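Long-range contacts in predicted metal-dependent hydrolase of the TIM-barrel fold (Lactobacillus casei, PDB 2QPX), which probably acts as a zinc-dependent hydrolase of the amidohydrolase superfamily, although its substrate is unknown: residues P224-G230 against K259-C265; L282-L288 against R312-D318; V174-L178 against L240-M246. All blocks are in the same frame, centred on the assembly; numbering follows the deposited sequence.

In the fold
Contacts 1 and 2 lie side by side in one parallel sheet of the barrel, their centres 8 Å apart. Strands 260-264 and 282-285 join them through L262 N and Y283 O, 2.8 Å apart, and the zinc-bound ring of H264 reaches S287 with ND1 2.7 Å from OG. Both run into the dinuclear site: contact 1 supplies H228 and H264 for one zinc ion, contact 2 supplies D318 for the other, and carboxylated K167 belongs to both. Contact 3, centred 11 Å from contact 1, packs on the F227 face of strand 225-229, where M246 CE approaches F227 CD1 to 3.7 Å. It does not touch contact 2, whose centre is 18 Å away.

Contact 1: P224-G230 against K259-C265; sequences PLQFHVG and KVVLLHC
L225 N donates to K259 O at 2.8 Å with an almost straight N-H...O angle of 173°, and V261 N returns a bond to L225 O at 2.9 Å, which pairs the backbones of P224-G230 and K259-C265. F227 repeats the pattern, its N giving to V261 O at 2.8 Å and its O receiving L263 N. Beyond this the pairing slackens: V229 N still reaches L263 O, but C265 N, which also donates to L263 O, makes a weak bond to V229 O.

Axes 25° apart in direction and 4.6 Å at closest approach belong to neighbouring parallel strands, here the outer ones of the beta-alpha-beta unit 225-229, 247-253, 260-264 in the TIM barrel.

Apolar contacts occupy both faces of the sheet. On the face of F227, CD1 of its ring meets V260 CG1 at 3.9 Å. Near the strand ends V229 CG2 lies 3.8 Å from L262 CB. On the face of Q226, L263 CD1 touches Q226 CB at 3.9 Å; the amide beyond it is gripped by H18 ND1 at OE1 and by Y368 OH at NE2.

Metal binding sets the remaining approach. CG of H228 is anti to its backbone N, a turn that takes ND1 to the zinc ion shared with H264 NE2. The two rings have centroids 4.4 Å apart and planes inclined at 61°. H228 NE2 donates to G230 O, which it meets well above the carbonyl plane.

Contact 2: L282-L288 against R312-D318; sequences LYFDISL and RILFASD. With ZN (zinc ion), chain B.
R312 lays its CD over one face of the Y283 ring, a CH-pi contact 4.0 Å from the ring centroid. The bend at chi2 (-65°) folds the chain back, and NH1 donates to L282 O at 2.8 Å, with that oxygen near the guanidinium plane. NH2 pairs with D49 of the second subunit. F284 gives a second CH-pi contact, I313 CG1 lying over its face but offset toward the rim. Between them run parallel-strand bonds, F284 N to R312 O at 3.0 Å and L314 N to F284 O at 2.8 Å.

Direct pairing then lapses, and one water bridges I286 N, L314 O and A316 N. The same region holds an Asx turn: D285 OD1 accepts from S287 N at 2.9 Å and from S287 OG at 2.6 Å, both on the same face of its carboxylate, and also from H264 N.

D318 OD1 binds zinc at 2.1 Å, while OD2 accepts from a zinc-bound water at 2.7 Å and faces L288 CD1. Because the S287 hydroxyl spends its proton on D285, it can accept from H264 ND1, which is consistent with second-shell positioning of that zinc-binding ring through NE2.

Contact 3: V174-L178 against L240-M246; sequences VGLHL and LGNPLLM
A water donates to L178 O at 2.7 Å and to L245 O at 3.0 Å, and so bridges the two backbones. H177 CA adds a weak CA-H...O contact to the same L245 O at 3.6 Å, with an angle at hydrogen of 162°. Nearer the start of both segments, one direct hydrogen bond joins them, L176 N to L240 O at 2.9 Å, with the donor tilted 20° from the carbonyl plane. G175, with a positive phi, fits against L240, its CA lying 3.8 Å from L240 CB.

L176 is the apolar centre. Its chi1 of -66° puts CG beside the backbone N, which carries CD1 onto G241 O, while CB packs on M246 CG at 3.8 Å. M246, a selenomethionine, bends at its last torsion, and its SE comes within 4.1 Å of L176 CD1. F227 lies against both L176 and M246, and V229 also touches L176, which ties the loops to strand 225-229. At the more exposed margin, L245 CD2 sits over one face of the H177 imidazole, offset toward the rim, a CH-pi contact 4.2 Å from the ring centroid; the two side chains cross at about a right angle.

Local turns shape both partners. H177 is the centre of an inverse gamma turn, whereas N242 OD1 accepts from L244 N in an Asx turn that leads into the 3-10 segment 243-246. Y239 of the second subunit packs on N242 and L245. Residues 240-246 belong to the beta-alpha loop between strand 225-229 and helix 247-253. The loop 174-178 joins two other helices after zinc-binding K167, and the pairing is consistent with the loop-rich rim at the metal end of a TIM barrel.

Contact 1: P224-G230 against K259-C265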
loop_
_atom_site.group_PDB
_atom_site.type_symbol
_atom_site.label_atom_id
_atom_site.label_comp_id
_atom_site.label_asym_id
_atom_site.label_seq_id
_atom_site.Cartn_x
_atom_site.Cartn_y
_atom_site.Cartn_z
ATOM N N PRO A 224 12.853 -22.615 -13.530
ATOM C CA PRO A 224 12.343 -21.722 -12.509
ATOM C C PRO A 224 11.402 -22.336 -11.492
ATOM O O PRO A 224 10.770 -23.371 -11.779
ATOM C CB PRO A 224 11.598 -20.663 -13.323
ATOM C CG PRO A 224 12.181 -20.768 -14.708
ATOM C CD PRO A 224 12.393 -22.182 -14.865
ATOM N N LEU A 225 11.320 -21.664 -10.340
ATOM C CA LEU A 225 10.352 -22.008 -9.286
ATOM C C LEU A 225 9.437 -20.811 -9.104
ATOM O O LEU A 225 9.861 -19.746 -8.679
ATOM C CB LEU A 225 11.039 -22.344 -7.957
ATOM C CG LEU A 225 10.138 -22.571 -6.739
ATOM C CD1 LEU A 225 9.126 -23.711 -6.986
ATOM C CD2 LEU A 225 11.065 -22.815 -5.492
ATOM N N GLN A 226 8.169 -21.040 -9.416
ATOM C CA GLN A 226 7.121 -20.039 -9.272
ATOM C C GLN A 226 6.481 -20.161 -7.895
ATOM O O GLN A 226 6.282 -21.275 -7.383
ATOM C CB GLN A 226 6.026 -20.290 -10.297
ATOM C CG GLN A 226 6.484 -20.404 -11.736
ATOM C CD GLN A 226 5.327 -20.725 -12.703
ATOM O OE1 GLN A 226 4.286 -21.234 -12.268
ATOM N NE2 GLN A 226 5.524 -20.467 -14.016
ATOM N N PHE A 227 6.118 -19.015 -7.303
ATOM C CA PHE A 227 5.299 -18.951 -6.083
ATOM C C PHE A 227 4.067 -18.103 -6.337
ATOM O O PHE A 227 4.173 -16.946 -6.761
ATOM C CB PHE A 227 6.055 -18.281 -4.938
ATOM C CG PHE A 227 7.120 -19.131 -4.333
ATOM C CD1 PHE A 227 8.382 -19.197 -4.889
ATOM C CD2 PHE A 227 6.870 -19.842 -3.165
ATOM C CE1 PHE A 227 9.374 -19.942 -4.296
ATOM C CE2 PHE A 227 7.867 -20.582 -2.578
ATOM C CZ PHE A 227 9.127 -20.634 -3.135
ATOM N N HIS A 228 2.896 -18.605 -5.959
ATOM C CA HIS A 228 1.744 -17.687 -5.811
ATOM C C HIS A 228 2.063 -16.658 -4.751
ATOM O O HIS A 228 2.465 -17.044 -3.664
ATOM C CB HIS A 228 0.492 -18.478 -5.395
ATOM C CG HIS A 228 -0.718 -17.622 -5.231
ATOM N ND1 HIS A 228 -1.654 -17.476 -6.229
ATOM C CD2 HIS A 228 -1.129 -16.841 -4.198
ATOM C CE1 HIS A 228 -2.591 -16.627 -5.814
ATOM N NE2 HIS A 228 -2.286 -16.227 -4.592
ATOM N N VAL A 229 1.786 -15.378 -5.032
ATOM C CA VAL A 229 1.966 -14.301 -4.063
ATOM C C VAL A 229 0.686 -13.454 -4.075
ATOM O O VAL A 229 0.183 -13.079 -5.130
ATOM C CB VAL A 229 3.199 -13.416 -4.405
ATOM C CG1 VAL A 229 3.302 -12.187 -3.439
ATOM C CG2 VAL A 229 4.511 -14.270 -4.399
ATOM N N GLY A 230 0.173 -13.106 -2.893
ATOM C CA GLY A 230 -0.941 -12.156 -2.798
ATOM C C GLY A 230 -2.302 -12.763 -3.135
ATOM O O GLY A 230 -2.580 -13.907 -2.762
ATOM N N LYS A 259 16.157 -19.636 -9.674
ATOM C CA LYS A 259 15.357 -18.630 -10.365
ATOM C C LYS A 259 13.935 -18.662 -9.817
ATOM O O LYS A 259 13.217 -19.629 -9.992
ATOM C CB LYS A 259 15.444 -18.866 -11.877
ATOM C CG LYS A 259 16.853 -18.579 -12.417
ATOM C CD LYS A 259 17.266 -19.530 -13.515
ATOM C CE LYS A 259 18.616 -19.094 -14.059
ATOM N NZ LYS A 259 18.995 -19.796 -15.274
ATOM N N VAL A 260 13.584 -17.613 -9.079
ATOM C CA VAL A 260 12.309 -17.549 -8.362
ATOM C C VAL A 260 11.407 -16.553 -9.085
ATOM O O VAL A 260 11.844 -15.448 -9.454
ATOM C CB VAL A 260 12.517 -17.088 -6.909
ATOM C CG1 VAL A 260 11.182 -16.856 -6.162
ATOM C CG2 VAL A 260 13.418 -18.084 -6.157
ATOM N N VAL A 261 10.162 -16.970 -9.307
ATOM C CA VAL A 261 9.163 -16.122 -9.981
ATOM C C VAL A 261 7.966 -15.905 -9.089
ATOM O O VAL A 261 7.307 -16.853 -8.675
ATOM C CB VAL A 261 8.724 -16.658 -11.323
ATOM C CG1 VAL A 261 7.953 -15.572 -12.090
ATOM C CG2 VAL A 261 9.924 -17.143 -12.140
ATOM N N LEU A 262 7.720 -14.647 -8.765
ATOM C CA LEU A 262 6.617 -14.238 -7.891
ATOM C C LEU A 262 5.384 -13.932 -8.736
ATOM O O LEU A 262 5.379 -12.939 -9.483
ATOM C CB LEU A 262 7.001 -13.023 -7.045
ATOM C CG LEU A 262 8.272 -13.129 -6.204
ATOM C CD1 LEU A 262 8.484 -11.826 -5.383
ATOM C CD2 LEU A 262 8.301 -14.445 -5.334
ATOM N N LEU A 263 4.378 -14.798 -8.626
ATOM C CA LEU A 263 3.159 -14.695 -9.442
ATOM C C LEU A 263 2.119 -13.796 -8.778
ATOM O O LEU A 263 1.911 -13.884 -7.552
ATOM C CB LEU A 263 2.543 -16.079 -9.619
ATOM C CG LEU A 263 3.407 -17.218 -10.116
ATOM C CD1 LEU A 263 2.591 -18.536 -10.026
ATOM C CD2 LEU A 263 4.002 -16.967 -11.524
ATOM N N HIS A 264 1.499 -12.920 -9.585
ATOM C CA HIS A 264 0.310 -12.099 -9.202
ATOM C C HIS A 264 0.642 -10.877 -8.383
ATOM O O HIS A 264 0.373 -9.730 -8.802
ATOM C CB HIS A 264 -0.787 -12.882 -8.447
ATOM C CG HIS A 264 -0.882 -14.293 -8.830
ATOM N ND1 HIS A 264 -0.955 -14.715 -10.141
ATOM C CD2 HIS A 264 -0.951 -15.407 -8.071
ATOM C CE1 HIS A 264 -1.017 -16.036 -10.172
ATOM N NE2 HIS A 264 -1.031 -16.482 -8.923
ATOM N N CYS A 265 1.222 -11.131 -7.215
ATOM C CA CYS A 265 1.801 -10.172 -6.280
ATOM C C CYS A 265 0.833 -9.258 -5.600
ATOM O O CYS A 265 0.939 -9.032 -4.405
ATOM C CB CYS A 265 2.911 -9.383 -6.944
ATOM S SG CYS A 265 4.258 -10.435 -7.522
#

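Contact 2: L282-L288 against R312-D318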
loop_
_atom_site.group_PDB
_atom_site.type_symbol
_atom_site.label_atom_id
_atom_site.label_comp_id
_atom_site.label_asym_id
_atom_site.label_seq_id
_atom_site.Cartn_x
_atom_site.Cartn_y
_atom_site.Cartn_z
ATOM N N LEU A 282 15.409 -13.015 -9.551
ATOM C CA LEU A 282 14.069 -12.844 -8.966
ATOM C C LEU A 282 13.195 -12.073 -9.943
ATOM O O LEU A 282 13.467 -10.918 -10.277
ATOM C CB LEU A 282 14.108 -12.123 -7.613
ATOM C CG LEU A 282 12.787 -12.118 -6.808
ATOM C CD1 LEU A 282 11.770 -11.054 -7.287
ATOM C CD2 LEU A 282 12.138 -13.514 -6.796
ATOM N N TYR A 283 12.148 -12.741 -10.389
ATOM C CA TYR A 283 11.223 -12.254 -11.413
ATOM C C TYR A 283 9.827 -12.175 -10.836
ATOM O O TYR A 283 9.560 -12.758 -9.787
ATOM C CB TYR A 283 11.251 -13.187 -12.615
ATOM C CG TYR A 283 12.632 -13.376 -13.211
ATOM C CD1 TYR A 283 13.529 -14.283 -12.669
ATOM C CD2 TYR A 283 13.041 -12.594 -14.299
ATOM C CE1 TYR A 283 14.809 -14.447 -13.181
ATOM C CE2 TYR A 283 14.300 -12.725 -14.821
ATOM C CZ TYR A 283 15.174 -13.661 -14.281
ATOM O OH TYR A 283 16.450 -13.766 -14.814
ATOM N N PHE A 284 8.938 -11.474 -11.521
ATOM C CA PHE A 284 7.562 -11.366 -11.041
ATOM C C PHE A 284 6.617 -11.000 -12.163
ATOM O O PHE A 284 7.040 -10.547 -13.221
ATOM C CB PHE A 284 7.458 -10.402 -9.856
ATOM C CG PHE A 284 7.615 -8.969 -10.205
ATOM C CD1 PHE A 284 8.855 -8.452 -10.543
ATOM C CD2 PHE A 284 6.557 -8.093 -10.116
ATOM C CE1 PHE A 284 9.000 -7.115 -10.825
ATOM C CE2 PHE A 284 6.739 -6.750 -10.385
ATOM C CZ PHE A 284 7.956 -6.276 -10.734
ATOM N N ASP A 285 5.332 -11.188 -11.889
ATOM C CA ASP A 285 4.261 -10.765 -12.788
ATOM C C ASP A 285 3.118 -10.134 -12.020
ATOM O O ASP A 285 3.103 -10.174 -10.786
ATOM C CB ASP A 285 3.837 -11.920 -13.714
ATOM C CG ASP A 285 3.064 -13.010 -13.032
ATOM O OD1 ASP A 285 2.077 -12.697 -12.349
ATOM O OD2 ASP A 285 3.425 -14.199 -13.202
ATOM N N ILE A 286 2.135 -9.561 -12.752
ATOM C CA ILE A 286 0.883 -9.036 -12.148
ATOM C C ILE A 286 -0.341 -9.738 -12.744
ATOM O O ILE A 286 -1.408 -9.197 -12.921
ATOM C CB ILE A 286 0.759 -7.508 -12.252
ATOM C CG1 ILE A 286 0.799 -7.043 -13.727
ATOM C CG2 ILE A 286 1.852 -6.824 -11.404
ATOM C CD1 ILE A 286 0.231 -5.608 -13.965
ATOM N N SER A 287 -0.142 -11.019 -13.036
ATOM C CA SER A 287 -1.198 -11.925 -13.471
ATOM C C SER A 287 -2.323 -11.998 -12.397
ATOM O O SER A 287 -2.112 -11.663 -11.225
ATOM C CB SER A 287 -0.585 -13.266 -13.806
ATOM O OG SER A 287 -0.147 -13.922 -12.629
ATOM N N LEU A 288 -3.538 -12.367 -12.822
ATOM C CA LEU A 288 -4.723 -12.434 -11.946
ATOM C C LEU A 288 -5.311 -11.068 -11.584
ATOM O O LEU A 288 -6.521 -10.856 -11.715
ATOM C CB LEU A 288 -4.453 -13.316 -10.700
ATOM C CG LEU A 288 -5.742 -13.912 -10.087
ATOM C CD1 LEU A 288 -6.503 -14.862 -11.082
ATOM C CD2 LEU A 288 -5.431 -14.636 -8.746
ATOM N N ARG A 312 12.945 -7.836 -15.309
ATOM C CA ARG A 312 12.513 -8.785 -14.274
ATOM C C ARG A 312 11.011 -8.996 -14.184
ATOM O O ARG A 312 10.568 -9.913 -13.482
ATOM C CB ARG A 312 13.031 -8.352 -12.916
ATOM C CG ARG A 312 14.587 -8.421 -12.775
ATOM C CD ARG A 312 15.155 -9.832 -12.870
ATOM N NE ARG A 312 16.545 -9.793 -12.431
ATOM C CZ ARG A 312 16.921 -9.725 -11.157
ATOM N NH1 ARG A 312 16.028 -9.893 -10.180
ATOM N NH2 ARG A 312 18.187 -9.530 -10.867
ATOM N N ILE A 313 10.236 -8.138 -14.859
ATOM C CA ILE A 313 8.769 -8.234 -14.857
ATOM C C ILE A 313 8.332 -9.012 -16.113
ATOM O O ILE A 313 8.883 -8.832 -17.192
ATOM C CB ILE A 313 8.043 -6.858 -14.606
ATOM C CG1 ILE A 313 6.558 -7.083 -14.238
ATOM C CG2 ILE A 313 8.232 -5.920 -15.785
ATOM C CD1 ILE A 313 5.775 -5.816 -13.762
ATOM N N LEU A 314 7.362 -9.910 -15.942
ATOM C CA LEU A 314 6.927 -10.844 -17.002
ATOM C C LEU A 314 5.432 -10.678 -17.261
ATOM O O LEU A 314 4.671 -10.330 -16.371
ATOM C CB LEU A 314 7.131 -12.309 -16.563
ATOM C CG LEU A 314 8.511 -12.699 -16.021
ATOM C CD1 LEU A 314 8.536 -14.178 -15.559
ATOM C CD2 LEU A 314 9.612 -12.420 -17.051
ATOM N N PHE A 315 5.010 -10.963 -18.491
ATOM C CA PHE A 315 3.595 -11.202 -18.770
ATOM C C PHE A 315 3.176 -12.620 -18.332
ATOM O O PHE A 315 3.822 -13.612 -18.664
ATOM C CB PHE A 315 3.259 -11.103 -20.259
ATOM C CG PHE A 315 1.869 -11.548 -20.576
ATOM C CD1 PHE A 315 0.784 -10.769 -20.207
ATOM C CD2 PHE A 315 1.636 -12.782 -21.159
ATOM C CE1 PHE A 315 -0.493 -11.203 -20.435
ATOM C CE2 PHE A 315 0.332 -13.239 -21.374
ATOM C CZ PHE A 315 -0.700 -12.440 -21.042
ATOM N N ALA A 316 2.045 -12.685 -17.621
ATOM C CA ALA A 316 1.267 -13.899 -17.480
ATOM C C ALA A 316 -0.185 -13.509 -17.337
ATOM O O ALA A 316 -0.496 -12.400 -16.933
ATOM C CB ALA A 316 1.681 -14.764 -16.254
ATOM N N SER A 317 -1.077 -14.433 -17.694
ATOM C CA SER A 317 -2.520 -14.255 -17.488
ATOM C C SER A 317 -3.058 -14.843 -16.188
ATOM O O SER A 317 -4.022 -14.334 -15.613
ATOM C CB SER A 317 -3.299 -14.887 -18.663
ATOM O OG SER A 317 -3.159 -16.301 -18.662
ATOM N N ASP A 318 -2.452 -15.927 -15.716
ATOM C CA ASP A 318 -3.066 -16.754 -14.678
ATOM C C ASP A 318 -4.466 -17.248 -15.080
ATOM O O ASP A 318 -5.282 -17.601 -14.209
ATOM C CB ASP A 318 -3.118 -16.069 -13.272
ATOM C CG ASP A 318 -3.293 -17.082 -12.163
ATOM O OD1 ASP A 318 -2.793 -18.202 -12.300
ATOM O OD2 ASP A 318 -3.902 -16.794 -11.117
HETATM ZN ZN ZN B . -2.163 -19.793 -11.095
HETATM O O HOH W 1 17.705 -10.527 -15.160
HETATM O O HOH W 2 1.990 -9.952 -15.774
HETATM O O HOH W 3 -3.257 -18.875 -9.596
#

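Contact 3: V174-L178 against L240-M246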
loop_
_atom_site.group_PDB
_atom_site.type_symbol
_atom_site.label_atom_id
_atom_site.label_comp_id
_atom_site.label_asym_id
_atom_site.label_seq_id
_atom_site.Cartn_x
_atom_site.Cartn_y
_atom_site.Cartn_z
ATOM N N VAL A 174 -0.109 -22.044 3.832
ATOM C CA VAL A 174 0.659 -21.712 5.038
ATOM C C VAL A 174 1.269 -20.317 5.059
ATOM O O VAL A 174 1.830 -19.893 6.079
ATOM C CB VAL A 174 1.764 -22.760 5.271
ATOM C CG1 VAL A 174 1.149 -24.156 5.542
ATOM C CG2 VAL A 174 2.753 -22.839 4.091
ATOM N N GLY A 175 1.219 -19.600 3.944
ATOM C CA GLY A 175 1.800 -18.304 3.875
ATOM C C GLY A 175 3.250 -18.364 3.407
ATOM O O GLY A 175 3.786 -19.447 3.096
ATOM N N LEU A 176 3.880 -17.195 3.366
ATOM C CA LEU A 176 5.185 -17.034 2.737
ATOM C C LEU A 176 6.346 -16.695 3.682
ATOM O O LEU A 176 7.434 -16.360 3.224
ATOM C CB LEU A 176 5.140 -16.001 1.599
ATOM C CG LEU A 176 4.292 -16.386 0.381
ATOM C CD1 LEU A 176 4.237 -15.184 -0.573
ATOM C CD2 LEU A 176 4.892 -17.638 -0.262
ATOM N N HIS A 177 6.124 -16.816 5.004
ATOM C CA HIS A 177 7.186 -16.573 5.960
ATOM C C HIS A 177 8.025 -17.841 6.085
ATOM O O HIS A 177 7.974 -18.558 7.091
ATOM C CB HIS A 177 6.586 -16.135 7.296
ATOM C CG HIS A 177 7.546 -15.412 8.178
ATOM N ND1 HIS A 177 8.913 -15.441 7.989
ATOM C CD2 HIS A 177 7.331 -14.706 9.311
ATOM C CE1 HIS A 177 9.496 -14.756 8.958
ATOM N NE2 HIS A 177 8.555 -14.283 9.757
ATOM N N LEU A 178 8.817 -18.120 5.060
ATOM C CA LEU A 178 9.505 -19.381 4.927
ATOM C C LEU A 178 10.728 -19.401 5.856
ATOM O O LEU A 178 11.526 -18.464 5.865
ATOM C CB LEU A 178 9.947 -19.588 3.494
ATOM C CG LEU A 178 8.905 -19.454 2.390
ATOM C CD1 LEU A 178 9.558 -19.599 1.020
ATOM C CD2 LEU A 178 7.689 -20.403 2.534
ATOM N N LEU A 240 -0.313 -13.046 5.235
ATOM C CA LEU A 240 0.922 -13.831 5.176
ATOM C C LEU A 240 1.461 -13.959 3.773
ATOM O O LEU A 240 2.421 -14.712 3.519
ATOM C CB LEU A 240 0.654 -15.244 5.747
ATOM C CG LEU A 240 0.277 -15.236 7.231
ATOM C CD1 LEU A 240 0.112 -16.685 7.729
ATOM C CD2 LEU A 240 1.321 -14.499 8.059
ATOM N N GLY A 241 0.831 -13.279 2.828
ATOM C CA GLY A 241 1.222 -13.373 1.427
ATOM C C GLY A 241 2.153 -12.268 0.972
ATOM O O GLY A 241 2.343 -12.109 -0.238
ATOM N N ASN A 242 2.635 -11.448 1.912
ATOM C CA ASN A 242 3.557 -10.353 1.605
ATOM C C ASN A 242 4.924 -10.991 1.272
ATOM O O ASN A 242 5.541 -11.646 2.119
ATOM C CB ASN A 242 3.671 -9.396 2.801
ATOM C CG ASN A 242 4.521 -8.166 2.514
ATOM O OD1 ASN A 242 5.467 -8.202 1.707
ATOM N ND2 ASN A 242 4.196 -7.050 3.204
ATOM N N PRO A 243 5.434 -10.786 0.047
ATOM C CA PRO A 243 6.646 -11.491 -0.326
ATOM C C PRO A 243 7.920 -11.025 0.389
ATOM O O PRO A 243 8.926 -11.737 0.332
ATOM C CB PRO A 243 6.727 -11.237 -1.829
ATOM C CG PRO A 243 6.081 -9.914 -2.014
ATOM C CD PRO A 243 4.938 -9.928 -1.031
ATOM N N LEU A 244 7.869 -9.899 1.107
ATOM C CA LEU A 244 8.981 -9.533 1.992
ATOM C C LEU A 244 9.231 -10.642 3.022
ATOM O O LEU A 244 10.357 -10.789 3.502
ATOM C CB LEU A 244 8.710 -8.217 2.710
ATOM C CG LEU A 244 8.524 -6.954 1.863
ATOM C CD1 LEU A 244 8.235 -5.729 2.732
ATOM C CD2 LEU A 244 9.741 -6.749 0.927
ATOM N N LEU A 245 8.201 -11.433 3.325
ATOM C CA LEU A 245 8.340 -12.512 4.293
ATOM C C LEU A 245 9.232 -13.651 3.761
ATOM O O LEU A 245 9.734 -14.470 4.538
ATOM C CB LEU A 245 6.971 -13.037 4.711
ATOM C CG LEU A 245 6.054 -12.045 5.442
ATOM C CD1 LEU A 245 4.612 -12.572 5.531
ATOM C CD2 LEU A 245 6.631 -11.692 6.795
HETATM N N MSE A 246 9.468 -13.665 2.436
HETATM C CA MSE A 246 10.317 -14.666 1.789
HETATM C C MSE A 246 11.800 -14.337 1.837
HETATM O O MSE A 246 12.597 -15.052 1.254
HETATM C CB MSE A 246 9.960 -14.821 0.288
HETATM C CG MSE A 246 8.567 -15.291 0.051
HETATM SE SE MSE A 246 8.185 -15.354 -1.796
HETATM C CE MSE A 246 9.321 -16.704 -2.269
HETATM O O HOH W 4 11.811 -16.558 4.025
#